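Local structure of ADP-ribosylating toxin CARDS (4TLV) at residues F543-C548 against V578-L583. The protein transfers ADP-ribose from NAD(+) to target proteins and makes mammalian cells form vacuoles, acting as the main virulence factor of Mycoplasma pneumoniae. Numbering follows the deposited sequence.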
loop_
_atom_site.group_PDB
_atom_site.type_symbol
_atom_site.label_atom_id
_atom_site.label_comp_id
_atom_site.label_asym_id
_atom_site.label_seq_id
_atom_site.Cartn_x
_atom_site.Cartn_y
_atom_site.Cartn_z
ATOM N N PHE A 543 7.776 4.745 -18.247
ATOM C CA PHE A 543 8.822 5.761 -18.085
ATOM C C PHE A 543 8.319 6.965 -17.296
ATOM O O PHE A 543 7.126 7.307 -17.344
ATOM C CB PHE A 543 9.270 6.293 -19.459
ATOM C CG PHE A 543 9.997 5.296 -20.303
ATOM C CD1 PHE A 543 11.227 4.782 -19.906
ATOM C CD2 PHE A 543 9.486 4.924 -21.537
ATOM C CE1 PHE A 543 11.911 3.877 -20.717
ATOM C CE2 PHE A 543 10.161 4.024 -22.345
ATOM C CZ PHE A 543 11.372 3.502 -21.935
ATOM N N ARG A 544 9.237 7.619 -16.585
ATOM C CA ARG A 544 8.996 8.920 -15.973
ATOM C C ARG A 544 10.258 9.770 -16.081
ATOM O O ARG A 544 11.363 9.242 -16.199
ATOM C CB ARG A 544 8.672 8.773 -14.481
ATOM C CG ARG A 544 7.407 7.969 -14.158
ATOM C CD ARG A 544 6.135 8.743 -14.569
ATOM N NE ARG A 544 4.940 8.035 -14.079
ATOM C CZ ARG A 544 4.413 6.958 -14.656
ATOM N NH1 ARG A 544 4.942 6.448 -15.770
ATOM N NH2 ARG A 544 3.336 6.389 -14.125
ATOM N N HIS A 545 10.089 11.084 -16.010
ATOM C CA HIS A 545 11.198 11.976 -15.705
ATOM C C HIS A 545 11.347 12.056 -14.182
ATOM O O HIS A 545 10.370 11.909 -13.448
ATOM C CB HIS A 545 10.954 13.370 -16.295
ATOM C CG HIS A 545 10.961 13.389 -17.793
ATOM N ND1 HIS A 545 10.249 14.309 -18.534
ATOM C CD2 HIS A 545 11.567 12.573 -18.689
ATOM C CE1 HIS A 545 10.432 14.071 -19.823
ATOM N NE2 HIS A 545 11.228 13.023 -19.944
ATOM N N ILE A 546 12.570 12.275 -13.713
ATOM C CA ILE A 546 12.834 12.391 -12.279
ATOM C C ILE A 546 13.591 13.686 -12.013
ATOM O O ILE A 546 14.588 13.965 -12.668
ATOM C CB ILE A 546 13.620 11.162 -11.741
ATOM C CG1 ILE A 546 12.808 9.881 -11.971
ATOM C CG2 ILE A 546 13.954 11.343 -10.254
ATOM C CD1 ILE A 546 13.522 8.599 -11.579
ATOM N N ARG A 547 13.094 14.487 -11.079
ATOM C CA ARG A 547 13.705 15.774 -10.756
ATOM C C ARG A 547 13.947 15.908 -9.258
ATOM O O ARG A 547 13.237 15.316 -8.446
ATOM C CB ARG A 547 12.815 16.924 -11.222
ATOM C CG ARG A 547 12.722 17.045 -12.743
ATOM C CD ARG A 547 11.901 18.255 -13.177
ATOM N NE ARG A 547 11.946 18.404 -14.634
ATOM C CZ ARG A 547 11.143 17.770 -15.479
ATOM N NH1 ARG A 547 10.214 16.931 -15.023
ATOM N NH2 ARG A 547 11.263 17.973 -16.784
ATOM N N CYS A 548 14.936 16.716 -8.900
ATOM C CA CYS A 548 15.287 16.946 -7.509
ATOM C C CYS A 548 14.485 18.131 -6.956
ATOM O O CYS A 548 14.300 19.137 -7.644
ATOM C CB CYS A 548 16.801 17.199 -7.418
ATOM S SG CYS A 548 17.404 17.646 -5.798
ATOM N N VAL A 578 21.753 11.553 -24.737
ATOM C CA VAL A 578 21.353 11.255 -23.362
ATOM C C VAL A 578 19.932 10.717 -23.284
ATOM O O VAL A 578 19.109 10.950 -24.167
ATOM C CB VAL A 578 21.496 12.463 -22.424
ATOM C CG1 VAL A 578 22.930 12.982 -22.446
ATOM C CG2 VAL A 578 20.503 13.551 -22.785
ATOM N N GLU A 579 19.665 9.976 -22.221
ATOM C CA GLU A 579 18.353 9.388 -22.004
ATOM C C GLU A 579 17.746 10.079 -20.803
ATOM O O GLU A 579 18.335 10.067 -19.734
ATOM C CB GLU A 579 18.491 7.898 -21.713
ATOM C CG GLU A 579 17.142 7.182 -21.523
ATOM C CD GLU A 579 16.202 7.432 -22.696
ATOM O OE1 GLU A 579 16.403 6.821 -23.764
ATOM O OE2 GLU A 579 15.275 8.257 -22.557
ATOM N N ASP A 580 16.587 10.706 -20.976
ATOM C CA ASP A 580 15.907 11.290 -19.827
ATOM C C ASP A 580 14.710 10.464 -19.360
ATOM O O ASP A 580 14.097 10.768 -18.340
ATOM C CB ASP A 580 15.535 12.762 -20.062
ATOM C CG ASP A 580 14.491 12.959 -21.141
ATOM O OD1 ASP A 580 14.003 11.978 -21.748
ATOM O OD2 ASP A 580 14.149 14.142 -21.383
ATOM N N LYS A 581 14.397 9.402 -20.083
ATOM C CA LYS A 581 13.318 8.521 -19.660
ATOM C C LYS A 581 13.872 7.453 -18.722
ATOM O O LYS A 581 14.715 6.648 -19.124
ATOM C CB LYS A 581 12.634 7.882 -20.864
ATOM C CG LYS A 581 11.952 8.891 -21.778
ATOM C CD LYS A 581 11.289 8.192 -22.956
ATOM C CE LYS A 581 12.328 7.668 -23.927
ATOM N NZ LYS A 581 12.236 6.193 -24.043
ATOM N N ILE A 582 13.405 7.464 -17.475
ATOM C CA ILE A 582 13.823 6.477 -16.491
ATOM C C ILE A 582 12.731 5.409 -16.356
ATOM O O ILE A 582 11.550 5.744 -16.248
ATOM C CB ILE A 582 14.089 7.134 -15.107
ATOM C CG1 ILE A 582 14.943 8.410 -15.238
ATOM C CG2 ILE A 582 14.702 6.110 -14.111
ATOM C CD1 ILE A 582 16.311 8.177 -15.949
ATOM N N LEU A 583 13.109 4.130 -16.373
ATOM C CA LEU A 583 12.141 3.062 -16.127
ATOM C C LEU A 583 11.769 3.044 -14.647
ATOM O O LEU A 583 12.655 3.096 -13.788
ATOM C CB LEU A 583 12.724 1.692 -16.488
ATOM C CG LEU A 583 12.962 1.372 -17.962
ATOM C CD1 LEU A 583 13.818 0.117 -18.087
ATOM C CD2 LEU A 583 11.625 1.172 -18.644
HETATM O O HOH W 1 14.381 12.447 -16.098
#
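In the C-terminal beta-trefoil domain, D3, the start of strand 543-548 pairs antiparallel with the end of 578-583, and the two part where the latter breaks at Asp-580 and Lys-581. Arg-544 and Ile-582 form a hydrogen-bonded pair: Arg-544 N gives to Ile-582 O at 3.0 Å, and Ile-582 N returns a bond of equal length to Arg-544 O. Phe-543 and Leu-583 follow as the non-hydrogen-bonded pair, their side chains alongside each other, with Phe-543 CE1 3.4 Å from Leu-583 CD2. Lys-581 lies across one face of the Phe-543 ring. Bends at chi3 (-71°) and chi4 (119°) turn its ammonium back over the ring, and NZ sits 3.8 Å from the Phe-543 centroid in a cation-pi contact. CD of the same lysine makes a CH-pi contact over that face. At the break, Glu-579 OE2 accepts a hydrogen bond from Lys-581 N through its anti lone pair. On the side of Arg-544 and Ile-582, Ile-546 CD1 packs on Ile-582 CG2 at 3.7 Å. Beyond the pair a water bridges the widening gap, accepting from Ile-546 N and donating to Asp-580 O. The edge of the His-545 ring meets that same carbonyl, CD2 lying 3.1 Å from Asp-580 O, while ND1 is hydrogen-bonded to Asp-531. Strand 526-529 flanks 543-548, and strand 554-558 borders 578-583, with backbone hydrogen bonds between Leu-555 and Ile-546 and between Val-557 and Glu-579.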